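PDB 3EMU: leucine rich repeat and phosphatase domain containing protein, which probably belongs to the dual-specificity protein phosphatases, enzymes that hydrolyse phosphate esters, although its own catalytic activity is uncertain because the signature loop departs from the family pattern. Local coordinates for residues S9-I14 and G126-I131; Y16-S21 and H32-S37; V98-A103 and S135-Q140; Y111-S116 and F121-G126. All blocks are in the same frame, centred on the assembly; numbering follows the deposited sequence. Where two conformers were deposited one is given.

Contact 1 (S9-I14 and G126-I131); sequences SPTQII and GLYPLI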
loop_
_atom_site.group_PDB
_atom_site.type_symbol
_atom_site.label_atom_id
_atom_site.label_comp_id
_atom_site.label_asym_id
_atom_site.label_seq_id
_atom_site.Cartn_x
_atom_site.Cartn_y
_atom_site.Cartn_z
ATOM N N SER A 9 2.432 -8.595 13.525
ATOM C CA SER A 9 2.683 -9.125 12.180
ATOM C C SER A 9 2.039 -8.299 11.091
ATOM O O SER A 9 0.874 -7.928 11.216
ATOM C CB SER A 9 2.122 -10.539 12.052
ATOM O OG SER A 9 3.020 -11.398 12.710
ATOM N N PRO A 10 2.781 -8.059 9.998
ATOM C CA PRO A 10 2.079 -7.563 8.795
ATOM C C PRO A 10 0.989 -8.532 8.268
ATOM O O PRO A 10 0.925 -9.711 8.664
ATOM C CB PRO A 10 3.201 -7.377 7.773
ATOM C CG PRO A 10 4.497 -7.394 8.551
ATOM C CD PRO A 10 4.222 -8.293 9.746
ATOM N N THR A 11 0.113 -7.998 7.420
ATOM C CA THR A 11 -0.938 -8.765 6.760
ATOM C C THR A 11 -0.680 -8.934 5.243
ATOM O O THR A 11 -0.380 -7.962 4.497
ATOM C CB THR A 11 -2.326 -8.122 6.998
ATOM O OG1 THR A 11 -2.527 -7.987 8.405
ATOM C CG2 THR A 11 -3.479 -8.977 6.414
ATOM N N GLN A 12 -0.765 -10.172 4.787
ATOM C CA GLN A 12 -0.576 -10.443 3.363
ATOM C C GLN A 12 -1.870 -10.085 2.638
ATOM O O GLN A 12 -2.977 -10.521 3.047
ATOM C CB GLN A 12 -0.257 -11.912 3.084
ATOM C CG GLN A 12 -0.081 -12.085 1.571
ATOM C CD GLN A 12 0.443 -13.423 1.130
ATOM O OE1 GLN A 12 1.593 -13.770 1.375
ATOM N NE2 GLN A 12 -0.381 -14.154 0.397
ATOM N N ILE A 13 -1.748 -9.283 1.583
ATOM C CA ILE A 13 -2.987 -8.795 0.947
ATOM C C ILE A 13 -3.373 -9.686 -0.279
ATOM O O ILE A 13 -4.467 -10.204 -0.349
ATOM C CB ILE A 13 -2.922 -7.284 0.612
ATOM C CG1 ILE A 13 -2.802 -6.439 1.925
ATOM C CG2 ILE A 13 -4.124 -6.871 -0.256
ATOM C CD1 ILE A 13 -3.945 -6.699 2.974
ATOM N N ILE A 14 -2.406 -9.877 -1.171
ATOM C CA ILE A 14 -2.438 -10.835 -2.260
ATOM C C ILE A 14 -0.971 -11.237 -2.274
ATOM O O ILE A 14 -0.158 -10.666 -1.548
ATOM C CB ILE A 14 -2.820 -10.182 -3.667
ATOM C CG1 ILE A 14 -1.753 -9.176 -4.097
ATOM C CG2 ILE A 14 -4.241 -9.551 -3.655
ATOM C CD1 ILE A 14 -1.932 -8.602 -5.501
ATOM N N GLY A 126 -11.738 -6.188 4.322
ATOM C CA GLY A 126 -12.106 -7.516 4.784
ATOM C C GLY A 126 -10.878 -8.333 5.113
ATOM O O GLY A 126 -10.942 -9.329 5.806
ATOM N N LEU A 127 -9.733 -7.941 4.595
ATOM C CA LEU A 127 -8.506 -8.599 4.996
ATOM C C LEU A 127 -7.840 -7.941 6.229
ATOM O O LEU A 127 -7.004 -8.550 6.858
ATOM C CB LEU A 127 -7.520 -8.603 3.831
ATOM C CG LEU A 127 -7.827 -9.612 2.722
ATOM C CD1 LEU A 127 -7.024 -9.284 1.494
ATOM C CD2 LEU A 127 -7.515 -11.001 3.191
ATOM N N TYR A 128 -8.241 -6.721 6.561
ATOM C CA TYR A 128 -7.470 -5.845 7.426
ATOM C C TYR A 128 -8.415 -4.894 8.167
ATOM O O TYR A 128 -8.497 -3.713 7.837
ATOM C CB TYR A 128 -6.575 -5.020 6.523
ATOM C CG TYR A 128 -5.384 -4.307 7.129
ATOM C CD1 TYR A 128 -4.198 -5.008 7.391
ATOM C CD2 TYR A 128 -5.406 -2.913 7.350
ATOM C CE1 TYR A 128 -3.054 -4.359 7.905
ATOM C CE2 TYR A 128 -4.264 -2.231 7.857
ATOM C CZ TYR A 128 -3.078 -2.984 8.134
ATOM O OH TYR A 128 -1.919 -2.359 8.604
ATOM N N PRO A 129 -9.115 -5.398 9.196
ATOM C CA PRO A 129 -10.265 -4.703 9.836
ATOM C C PRO A 129 -9.907 -3.384 10.524
ATOM O O PRO A 129 -10.769 -2.557 10.712
ATOM C CB PRO A 129 -10.781 -5.727 10.871
ATOM C CG PRO A 129 -10.015 -7.056 10.558
ATOM C CD PRO A 129 -8.728 -6.619 9.923
ATOM N N LEU A 130 -8.633 -3.160 10.814
ATOM C CA LEU A 130 -8.198 -1.896 11.431
ATOM C C LEU A 130 -8.099 -0.694 10.484
ATOM O O LEU A 130 -7.798 0.415 10.915
ATOM C CB LEU A 130 -6.848 -2.091 12.141
ATOM C CG LEU A 130 -6.849 -3.060 13.347
ATOM C CD1 LEU A 130 -5.556 -2.916 14.148
ATOM C CD2 LEU A 130 -8.081 -2.830 14.260
ATOM N N ILE A 131 -8.329 -0.915 9.196
ATOM C CA ILE A 131 -8.343 0.172 8.216
ATOM C C ILE A 131 -9.086 1.446 8.689
ATOM O O ILE A 131 -10.273 1.418 9.105
ATOM C CB ILE A 131 -8.913 -0.346 6.842
ATOM C CG1 ILE A 131 -8.680 0.665 5.726
ATOM C CG2 ILE A 131 -10.399 -0.817 6.953
ATOM C CD1 ILE A 131 -8.866 0.061 4.315
#

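Contact 2 (Y16-S21 and H32-S37); sequences YIHLGS and HNNNIS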
loop_
_atom_site.group_PDB
_atom_site.type_symbol
_atom_site.label_atom_id
_atom_site.label_comp_id
_atom_site.label_asym_id
_atom_site.label_seq_id
_atom_site.Cartn_x
_atom_site.Cartn_y
_atom_site.Cartn_z
ATOM N N TYR A 16 2.858 -11.699 -2.682
ATOM C CA TYR A 16 3.937 -10.676 -2.748
ATOM C C TYR A 16 3.656 -9.305 -2.080
ATOM O O TYR A 16 4.551 -8.477 -1.992
ATOM C CB TYR A 16 4.390 -10.448 -4.198
ATOM C CG TYR A 16 4.790 -11.706 -4.919
ATOM C CD1 TYR A 16 5.694 -12.607 -4.341
ATOM C CD2 TYR A 16 4.252 -12.012 -6.169
ATOM C CE1 TYR A 16 6.055 -13.779 -4.987
ATOM C CE2 TYR A 16 4.603 -13.163 -6.825
ATOM C CZ TYR A 16 5.505 -14.048 -6.237
ATOM O OH TYR A 16 5.860 -15.202 -6.910
ATOM N N ILE A 17 2.423 -9.066 -1.638
ATOM C CA ILE A 17 2.008 -7.765 -1.120
ATOM C C ILE A 17 1.602 -7.880 0.353
ATOM O O ILE A 17 0.646 -8.608 0.725
ATOM C CB ILE A 17 0.768 -7.224 -1.893
ATOM C CG1 ILE A 17 1.010 -7.197 -3.416
ATOM C CG2 ILE A 17 0.289 -5.858 -1.328
ATOM C CD1 ILE A 17 2.061 -6.215 -3.895
ATOM N N HIS A 18 2.312 -7.112 1.187
ATOM C CA HIS A 18 2.075 -7.147 2.631
ATOM C C HIS A 18 1.866 -5.731 3.143
ATOM O O HIS A 18 2.536 -4.780 2.735
ATOM C CB HIS A 18 3.228 -7.861 3.336
ATOM C CG HIS A 18 3.496 -9.257 2.829
ATOM N ND1 HIS A 18 3.121 -10.397 3.526
ATOM C CD2 HIS A 18 4.154 -9.697 1.724
ATOM C CE1 HIS A 18 3.534 -11.473 2.875
ATOM N NE2 HIS A 18 4.148 -11.078 1.770
ATOM N N LEU A 19 0.892 -5.620 4.025
ATOM C CA LEU A 19 0.496 -4.366 4.623
ATOM C C LEU A 19 0.880 -4.347 6.140
ATOM O O LEU A 19 0.523 -5.271 6.895
ATOM C CB LEU A 19 -1.003 -4.226 4.462
ATOM C CG LEU A 19 -1.625 -2.921 4.899
ATOM C CD1 LEU A 19 -0.909 -1.734 4.255
ATOM C CD2 LEU A 19 -3.114 -2.970 4.564
ATOM N N GLY A 20 1.628 -3.328 6.553
ATOM C CA GLY A 20 2.062 -3.237 7.952
ATOM C C GLY A 20 2.303 -1.832 8.536
ATOM O O GLY A 20 1.984 -0.800 7.913
ATOM N N SER A 21 2.892 -1.809 9.732
ATOM C CA SER A 21 3.193 -0.579 10.463
ATOM C C SER A 21 4.702 -0.522 10.741
ATOM O O SER A 21 5.396 -1.553 10.651
ATOM C CB SER A 21 2.442 -0.583 11.796
ATOM O OG SER A 21 2.866 -1.688 12.589
ATOM N N HIS A 32 11.711 -12.541 6.567
ATOM C CA HIS A 32 12.552 -13.629 6.040
ATOM C C HIS A 32 11.713 -14.761 5.456
ATOM O O HIS A 32 11.968 -15.243 4.379
ATOM C CB HIS A 32 13.494 -14.189 7.135
ATOM C CG HIS A 32 14.293 -15.388 6.701
ATOM N ND1 HIS A 32 13.866 -16.682 6.906
ATOM C CD2 HIS A 32 15.482 -15.484 6.057
ATOM C CE1 HIS A 32 14.755 -17.525 6.404
ATOM N NE2 HIS A 32 15.747 -16.824 5.885
ATOM N N ASN A 33 10.709 -15.192 6.199
ATOM C CA ASN A 33 9.901 -16.327 5.742
ATOM C C ASN A 33 8.948 -16.034 4.559
ATOM O O ASN A 33 8.447 -16.950 3.929
ATOM C CB ASN A 33 9.100 -16.948 6.911
ATOM C CG ASN A 33 9.997 -17.637 7.977
ATOM O OD1 ASN A 33 11.234 -17.748 7.833
ATOM N ND2 ASN A 33 9.356 -18.100 9.060
ATOM N N ASN A 34 8.640 -14.771 4.305
ATOM C CA ASN A 34 7.760 -14.397 3.209
ATOM C C ASN A 34 8.550 -13.790 2.065
ATOM O O ASN A 34 7.977 -13.145 1.205
ATOM C CB ASN A 34 6.733 -13.386 3.692
ATOM C CG ASN A 34 5.677 -14.015 4.532
ATOM O OD1 ASN A 34 4.743 -14.612 3.996
ATOM N ND2 ASN A 34 5.798 -13.901 5.859
ATOM N N ASN A 35 9.870 -13.960 2.119
ATOM C CA ASN A 35 10.780 -13.509 1.080
ATOM C C ASN A 35 10.639 -12.058 0.676
ATOM O O ASN A 35 10.728 -11.733 -0.518
ATOM C CB ASN A 35 10.629 -14.378 -0.180
ATOM C CG ASN A 35 10.821 -15.845 0.115
ATOM O OD1 ASN A 35 9.846 -16.609 0.210
ATOM N ND2 ASN A 35 12.084 -16.254 0.284
ATOM N N ILE A 36 10.461 -11.185 1.663
ATOM C CA ILE A 36 10.305 -9.783 1.400
ATOM C C ILE A 36 11.660 -9.114 1.220
ATOM O O ILE A 36 12.563 -9.253 2.040
ATOM C CB ILE A 36 9.464 -9.141 2.530
ATOM C CG1 ILE A 36 8.009 -9.628 2.434
ATOM C CG2 ILE A 36 9.610 -7.621 2.516
ATOM C CD1 ILE A 36 7.174 -9.436 3.738
ATOM N N SER A 37 11.817 -8.366 0.136
ATOM C CA SER A 37 13.105 -7.760 -0.163
ATOM C C SER A 37 12.907 -6.319 -0.487
ATOM O O SER A 37 13.860 -5.635 -0.854
ATOM C CB SER A 37 13.795 -8.446 -1.361
ATOM O OG SER A 37 12.876 -8.602 -2.440
HETATM O O HOH W 1 5.935 -12.392 -0.403
#

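Contact 3 (V98-A103 and S135-Q140); sequences VNKAPA and SGFILQ. With SO4 (sulfate ion), chain B.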
loop_
_atom_site.group_PDB
_atom_site.type_symbol
_atom_site.label_atom_id
_atom_site.label_comp_id
_atom_site.label_asym_id
_atom_site.label_seq_id
_atom_site.Cartn_x
_atom_site.Cartn_y
_atom_site.Cartn_z
ATOM N N VAL A 98 -2.423 2.152 9.494
ATOM C CA VAL A 98 -3.875 2.125 9.505
ATOM C C VAL A 98 -4.525 3.030 8.404
ATOM O O VAL A 98 -5.639 2.766 7.934
ATOM C CB VAL A 98 -4.332 2.507 10.982
ATOM C CG1 VAL A 98 -5.296 3.658 11.028
ATOM C CG2 VAL A 98 -4.773 1.268 11.772
ATOM N N ASN A 99 -3.790 4.053 7.980
ATOM C CA ASN A 99 -4.334 5.156 7.214
ATOM C C ASN A 99 -3.601 5.238 5.851
ATOM O O ASN A 99 -4.126 4.774 4.837
ATOM C CB ASN A 99 -4.152 6.420 8.047
ATOM C CG ASN A 99 -4.562 7.687 7.336
ATOM O OD1 ASN A 99 -5.469 7.683 6.508
ATOM N ND2 ASN A 99 -3.903 8.806 7.691
ATOM N N LYS A 100 -2.377 5.782 5.849
ATOM C CA LYS A 100 -1.596 5.961 4.621
ATOM C C LYS A 100 -1.193 4.663 3.860
ATOM O O LYS A 100 -1.365 4.595 2.634
ATOM C CB LYS A 100 -0.362 6.824 4.883
ATOM C CG LYS A 100 -0.672 8.269 5.095
ATOM C CD LYS A 100 0.627 9.063 5.255
ATOM C CE LYS A 100 0.808 9.608 6.661
ATOM N NZ LYS A 100 0.975 8.533 7.648
ATOM N N ALA A 101 -0.648 3.665 4.555
ATOM C CA ALA A 101 -0.258 2.426 3.878
ATOM C C ALA A 101 -1.478 1.714 3.202
ATOM O O ALA A 101 -1.370 1.219 2.051
ATOM C CB ALA A 101 0.513 1.469 4.782
ATOM N N PRO A 102 -2.622 1.647 3.909
ATOM C CA PRO A 102 -3.771 1.004 3.247
ATOM C C PRO A 102 -4.289 1.772 2.008
ATOM O O PRO A 102 -4.709 1.122 1.046
ATOM C CB PRO A 102 -4.837 0.953 4.347
ATOM C CG PRO A 102 -4.003 0.963 5.675
ATOM C CD PRO A 102 -2.830 1.837 5.360
ATOM N N ALA A 103 -4.254 3.110 2.044
ATOM C CA ALA A 103 -4.636 3.935 0.899
ATOM C C ALA A 103 -3.777 3.592 -0.339
ATOM O O ALA A 103 -4.315 3.431 -1.440
ATOM C CB ALA A 103 -4.553 5.431 1.225
ATOM N N SER A 135 -10.491 11.059 5.390
ATOM C CA SER A 135 -11.301 11.413 4.214
ATOM C C SER A 135 -10.574 12.194 3.079
ATOM O O SER A 135 -10.916 11.999 1.906
ATOM C CB SER A 135 -12.581 12.151 4.617
ATOM O OG SER A 135 -12.219 13.394 5.180
ATOM N N GLY A 136 -9.600 13.054 3.392
ATOM C CA GLY A 136 -8.780 13.638 2.336
ATOM C C GLY A 136 -8.028 12.605 1.478
ATOM O O GLY A 136 -7.845 12.785 0.257
ATOM N N PHE A 137 -7.592 11.508 2.092
ATOM C CA PHE A 137 -7.000 10.449 1.327
ATOM C C PHE A 137 -7.996 9.682 0.458
ATOM O O PHE A 137 -7.649 9.332 -0.673
ATOM C CB PHE A 137 -6.195 9.522 2.221
ATOM C CG PHE A 137 -4.906 10.143 2.707
ATOM C CD1 PHE A 137 -4.098 10.885 1.828
ATOM C CD2 PHE A 137 -4.499 9.999 4.046
ATOM C CE1 PHE A 137 -2.913 11.456 2.254
ATOM C CE2 PHE A 137 -3.295 10.586 4.498
ATOM C CZ PHE A 137 -2.497 11.292 3.600
ATOM N N ILE A 138 -9.209 9.425 0.988
ATOM C CA ILE A 138 -10.285 8.756 0.253
ATOM C C ILE A 138 -10.597 9.577 -1.026
ATOM O O ILE A 138 -10.713 9.031 -2.144
ATOM C CB ILE A 138 -11.586 8.638 1.093
ATOM C CG1 ILE A 138 -11.436 7.666 2.286
ATOM C CG2 ILE A 138 -12.761 8.189 0.213
ATOM C CD1 ILE A 138 -10.917 6.326 1.960
ATOM N N LEU A 139 -10.690 10.891 -0.836
ATOM C CA LEU A 139 -10.923 11.821 -1.904
ATOM C C LEU A 139 -9.840 11.734 -3.001
ATOM O O LEU A 139 -10.165 11.685 -4.197
ATOM C CB LEU A 139 -10.928 13.205 -1.302
ATOM C CG LEU A 139 -11.783 14.302 -1.881
ATOM C CD1 LEU A 139 -13.210 13.809 -2.107
ATOM C CD2 LEU A 139 -11.731 15.487 -0.881
ATOM N N GLN A 140 -8.568 11.725 -2.601
ATOM C CA GLN A 140 -7.464 11.512 -3.553
ATOM C C GLN A 140 -7.524 10.160 -4.273
ATOM O O GLN A 140 -7.068 10.025 -5.414
ATOM C CB GLN A 140 -6.105 11.661 -2.859
ATOM C CG GLN A 140 -5.829 13.082 -2.382
ATOM C CD GLN A 140 -4.448 13.250 -1.704
ATOM O OE1 GLN A 140 -3.403 13.050 -2.351
ATOM N NE2 GLN A 140 -4.447 13.657 -0.420
HETATM S S SO4 B . -0.699 6.162 9.426
HETATM O O1 SO4 B . -1.095 4.818 8.966
HETATM O O2 SO4 B . -0.804 7.195 8.433
HETATM O O3 SO4 B . -1.641 6.492 10.480
HETATM O O4 SO4 B . 0.683 6.142 9.846
#

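Contact 4 (Y111-S116 and F121-G126); sequences YYQRLS and FNKVQG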
loop_
_atom_site.group_PDB
_atom_site.type_symbol
_atom_site.label_atom_id
_atom_site.label_comp_id
_atom_site.label_asym_id
_atom_site.label_seq_id
_atom_site.Cartn_x
_atom_site.Cartn_y
_atom_site.Cartn_z
ATOM N N TYR A 111 -5.626 -0.479 -9.830
ATOM C CA TYR A 111 -4.921 -0.550 -11.100
ATOM C C TYR A 111 -4.689 -2.004 -11.519
ATOM O O TYR A 111 -4.975 -2.406 -12.660
ATOM C CB TYR A 111 -3.571 0.147 -10.923
ATOM C CG TYR A 111 -2.641 0.113 -12.101
ATOM C CD1 TYR A 111 -2.844 0.953 -13.206
ATOM C CD2 TYR A 111 -1.542 -0.745 -12.118
ATOM C CE1 TYR A 111 -1.994 0.924 -14.294
ATOM C CE2 TYR A 111 -0.653 -0.787 -13.221
ATOM C CZ TYR A 111 -0.903 0.051 -14.311
ATOM O OH TYR A 111 -0.044 0.059 -15.389
ATOM N N TYR A 112 -4.171 -2.790 -10.571
ATOM C CA TYR A 112 -3.695 -4.129 -10.826
ATOM C C TYR A 112 -4.795 -5.178 -10.997
ATOM O O TYR A 112 -4.549 -6.242 -11.583
ATOM C CB TYR A 112 -2.830 -4.567 -9.667
ATOM C CG TYR A 112 -1.944 -5.740 -9.939
ATOM C CD1 TYR A 112 -0.765 -5.571 -10.660
ATOM C CD2 TYR A 112 -2.245 -7.002 -9.430
ATOM C CE1 TYR A 112 0.070 -6.605 -10.888
ATOM C CE2 TYR A 112 -1.409 -8.074 -9.666
ATOM C CZ TYR A 112 -0.235 -7.851 -10.396
ATOM O OH TYR A 112 0.659 -8.878 -10.657
ATOM N N GLN A 113 -5.987 -4.918 -10.477
ATOM C CA GLN A 113 -7.054 -5.895 -10.594
ATOM C C GLN A 113 -8.288 -5.218 -11.110
ATOM O O GLN A 113 -9.346 -5.768 -10.988
ATOM C CB GLN A 113 -7.342 -6.540 -9.230
ATOM C CG GLN A 113 -6.148 -7.294 -8.723
ATOM C CD GLN A 113 -6.437 -8.071 -7.469
ATOM O OE1 GLN A 113 -7.282 -7.670 -6.654
ATOM N NE2 GLN A 113 -5.739 -9.193 -7.289
ATOM N N ARG A 114 -8.142 -4.015 -11.671
ATOM C CA ARG A 114 -9.277 -3.210 -12.160
ATOM C C ARG A 114 -10.456 -3.238 -11.201
ATOM O O ARG A 114 -11.553 -3.759 -11.530
ATOM C CB ARG A 114 -9.761 -3.603 -13.594
ATOM C CG ARG A 114 -9.944 -5.095 -13.860
ATOM C CD ARG A 114 -10.211 -5.330 -15.383
ATOM N NE ARG A 114 -11.294 -4.490 -15.914
ATOM C CZ ARG A 114 -12.513 -4.952 -16.220
ATOM N NH1 ARG A 114 -12.804 -6.247 -16.074
ATOM N NH2 ARG A 114 -13.449 -4.125 -16.678
ATOM N N LEU A 115 -10.245 -2.658 -10.021
ATOM C CA LEU A 115 -11.329 -2.533 -9.085
ATOM C C LEU A 115 -11.712 -1.077 -9.010
ATOM O O LEU A 115 -10.882 -0.161 -9.159
ATOM C CB LEU A 115 -10.931 -3.089 -7.702
ATOM C CG LEU A 115 -10.466 -4.544 -7.707
ATOM C CD1 LEU A 115 -10.087 -4.999 -6.306
ATOM C CD2 LEU A 115 -11.567 -5.474 -8.277
ATOM N N SER A 116 -12.989 -0.835 -8.798
ATOM C CA SER A 116 -13.394 0.491 -8.425
ATOM C C SER A 116 -12.756 0.832 -7.052
ATOM O O SER A 116 -12.254 -0.059 -6.348
ATOM C CB SER A 116 -14.916 0.559 -8.349
ATOM O OG SER A 116 -15.367 -0.393 -7.421
ATOM N N PHE A 121 -11.407 -0.880 -1.753
ATOM C CA PHE A 121 -11.563 -0.593 -0.331
ATOM C C PHE A 121 -12.108 -1.794 0.479
ATOM O O PHE A 121 -11.510 -2.215 1.482
ATOM C CB PHE A 121 -12.436 0.653 -0.105
ATOM C CG PHE A 121 -12.622 0.952 1.351
ATOM C CD1 PHE A 121 -11.722 1.796 2.021
ATOM C CD2 PHE A 121 -13.626 0.280 2.092
ATOM C CE1 PHE A 121 -11.869 2.032 3.395
ATOM C CE2 PHE A 121 -13.760 0.493 3.455
ATOM C CZ PHE A 121 -12.891 1.367 4.114
ATOM N N ASN A 122 -13.209 -2.373 0.009
ATOM C CA ASN A 122 -13.846 -3.472 0.718
ATOM C C ASN A 122 -13.002 -4.731 0.822
ATOM O O ASN A 122 -12.996 -5.413 1.868
ATOM C CB ASN A 122 -15.152 -3.852 0.046
ATOM C CG ASN A 122 -16.209 -2.818 0.229
ATOM O OD1 ASN A 122 -17.185 -2.809 -0.506
ATOM N ND2 ASN A 122 -16.041 -1.939 1.206
ATOM N N LYS A 123 -12.346 -5.066 -0.286
ATOM C CA LYS A 123 -11.397 -6.132 -0.301
ATOM C C LYS A 123 -10.271 -5.951 0.748
ATOM O O LYS A 123 -9.941 -6.897 1.465
ATOM C CB LYS A 123 -10.794 -6.282 -1.713
ATOM C CG LYS A 123 -9.603 -7.265 -1.756
ATOM C CD LYS A 123 -9.286 -7.787 -3.177
ATOM C CE LYS A 123 -8.255 -8.959 -3.124
ATOM N NZ LYS A 123 -8.255 -9.825 -4.392
ATOM N N VAL A 124 -9.652 -4.776 0.807
ATOM C CA VAL A 124 -8.624 -4.540 1.811
ATOM C C VAL A 124 -9.235 -4.592 3.226
ATOM O O VAL A 124 -8.735 -5.305 4.114
ATOM C CB VAL A 124 -7.879 -3.199 1.600
ATOM C CG1 VAL A 124 -6.945 -2.896 2.807
ATOM C CG2 VAL A 124 -7.074 -3.231 0.286
ATOM N N GLN A 125 -10.337 -3.869 3.410
ATOM C CA GLN A 125 -11.025 -3.887 4.679
ATOM C C GLN A 125 -11.281 -5.299 5.188
ATOM O O GLN A 125 -11.052 -5.586 6.372
ATOM C CB GLN A 125 -12.328 -3.112 4.620
ATOM C CG GLN A 125 -13.037 -3.090 5.980
ATOM C CD GLN A 125 -14.366 -2.370 5.918
ATOM O OE1 GLN A 125 -15.264 -2.763 5.153
ATOM N NE2 GLN A 125 -14.495 -1.282 6.684
ATOM N N GLY A 126 -11.738 -6.188 4.322
ATOM C CA GLY A 126 -12.106 -7.516 4.784
ATOM C C GLY A 126 -10.878 -8.333 5.113
ATOM O O GLY A 126 -10.942 -9.329 5.806
#

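Contact 1 (S9-I14 and G126-I131)
Thr11 meets the edge of the Tyr128 ring, and next to it Ile13 packs on Leu127; no hydrogen bond runs between 9-14 and 126-131. Followed outward, the Thr11 side chain makes contact at every atom. CB points at the turn and lies in the plane of the Tyr128 ring, 3.7 Å from Tyr128 CD1. OG1 also sits at this edge, 3.6 Å from Tyr128 CD1, a packing distance and not a polar bond. A chi1 of -55° sets OG1 beside the backbone N and leaves CG2 anti to it, which takes the methyl to the main chain of 126-131, 3.6 Å from Leu127 O. The threonine thus touches the ring with one branch and a main-chain carbonyl with the other.

Leu127 reaches back toward the strand. Its CB is 4.1 Å from Ile13 CD1, while its CD1 presses against the backbone, 3.3 Å from Ile13 O. The second branch of the isoleucine, CG2, is 4.2 Å from that same Leu127 CD1, so the leucine is met by both arms of Ile13. The two segments bury 223 Å², nearly all of it on these four residues.

Tyr128 opens a type I turn closed by Ile131 N to Tyr128 O, and its hydroxyl is hydrogen-bonded to Gly97 O in the phosphate-binding loop. Its ring also touches Leu19 of strand 17-21 and Pro102 of helix 100-112. The contact therefore sets the end of helix 117-127 against strand 11-14, one of the two edge strands of the sheet, with Ile13 also packing on Val105 of helix 100-112.

Contact 2 (Y16-S21 and H32-S37)
His18 carries this whole contact, with Ile36 packed over one face of its imidazole and Asn34 next to the far end of the ring. The tight part is the isoleucine: Ile36 CD1 stands 3.8 Å from the centroid of the His18 ring and 17° off its normal, a CH-pi contact displaced toward the rim, so that His18 CD2 is the nearest ring atom. CD1 is anti to CA (chi2 161°), which carries the methyl over the ring.

The Asn34 side is looser. OD1 comes obliquely to His18 CE1 at 3.5 Å, and amide and ring planes stand 63° apart, so nothing stacks; Asn34 ND2 is hydrogen-bonded to Tyr30 O, which fixes the amide. A water in the ring plane bridges the segments, 3.1 Å from His18 NE2 and donating to Asn34 O at 2.7 Å. His18 ND1 is hydrogen-bonded to Tyr30 OH, so both ring nitrogens have partners and the ring's rotation is fixed.

Asn35, with positive phi, is the C-prime residue of a Schellman motif ending helix 28-33. The arrangement belongs to a beta-alpha-beta crossover of strand 17-21, this helix and strand 36-42, with parallel strand 89-94 between the two strands.

Contact 3 (V98-A103 and S135-Q140)
The phosphate-binding loop (P-loop) of the cysteine-based phosphatases, here holding a sulfate probably from the crystallisation liquor, leans through Asn99 and Lys100 on Phe137 of helix 135-151. Asn99 crosses the phenyl group at about a right angle and brings ND2 to the ring edge, in its plane, 3.7 Å from Phe137 CE2; its OD1 is 3.5 Å from Phe137 CD2. Amide and ring planes are inclined by 49°, so this is not a stack. The asparagine CG is anti to the backbone N (chi1 175°), a setting that extends the amide to the neighbouring helix, and OD1 is held there by a hydrogen bond from Glu134 N. Lys100 meets the ring with its aliphatic part, CG lying 3.6 Å from Phe137 CE2 in an oblique approach.

In the family signature, cysteine, five residues and arginine run into a helix. Ser94 and Lys100 occupy those two ends here, so cysteine chemistry is not expected. The loop still grips a tetrahedral anion, placed where a substrate phosphate would be expected in relatives. Val98 N and Asn99 N both donate to sulfate O1, each at 3.0 Å, and Lys100 N gives a weak bond to O2 at 3.3 Å. Ser94 OG and Thr96 OG1 add further bonds to the ion. Beyond CG the lysine chain bends at chi3 and chi4, curling its ammonium group back to the sulfate; the modelled separation is too short to be trusted. Helix 100-112 begins at this loop, and its amino end probably favours the anion electrostatically. Phe137 also touches Leu69 of helix 68-85 and Ile61.

Contact 4 (Y111-S116 and F121-G126)
Lys123 lays its aliphatic chain beside Leu115 and carries its ammonium group on to Gln113. The apolar overlap is loose, with Leu115 CD1 4.3 Å from Lys123 CD. The polar end makes one hydrogen bond, a long one: Lys123 NZ donates to Gln113 OE1 over 3.3 Å. The nitrogen lies in the carbonyl plane, at a C=O...N angle of 116°, and so meets one lone pair of the oxygen. All four lysine torsions are close to anti, from 171° at chi1 to 160° at chi4, which lets the chain reach from helix 117-127 to the connection at 113-116. Gln113 is also extended beyond CG, and the two side chains cross at about a right angle.

These residues belong to the short connection between two helices of the phosphatase domain, 100-112 and 117-127. Gln113 is the first residue to leave helical geometry, Arg114 takes positive phi, and Ser116 occupies the N-cap position of the second helix, where its OG makes a weak hydrogen bond with Asn119 N. The segments bury only 119 Å² between them, and the touching residues lie at the surface. The helices also meet through Val124, which touches Val105, Ile106 and Leu109 of helix 100-112.

In the fold
The sulfate site lies at contact 3, and contacts 1 and 2 touch its segments directly, whereas contact 4 does not. Contact 1, whose centre is about 15 Å from that of contact 3, reaches it through Leu130 O on Val98 CG2 (3.3 Å) and through Tyr128 packing on Pro102. Contacts 1 and 2 share the sheet: Thr11 O and Leu19 N, 2.7 Å apart, join strands 11-14 and 17-21. Contact 2 lies about 21 Å centre to centre from contact 3, on the opposite side of the chain's centre, yet Leu19 CD1 touches Ala101 CB. Contact 4 shares Gly126 with contact 1 and helix 100-112 with contact 3, with nearest atoms of contacts 3 and 4 about 5 Å apart.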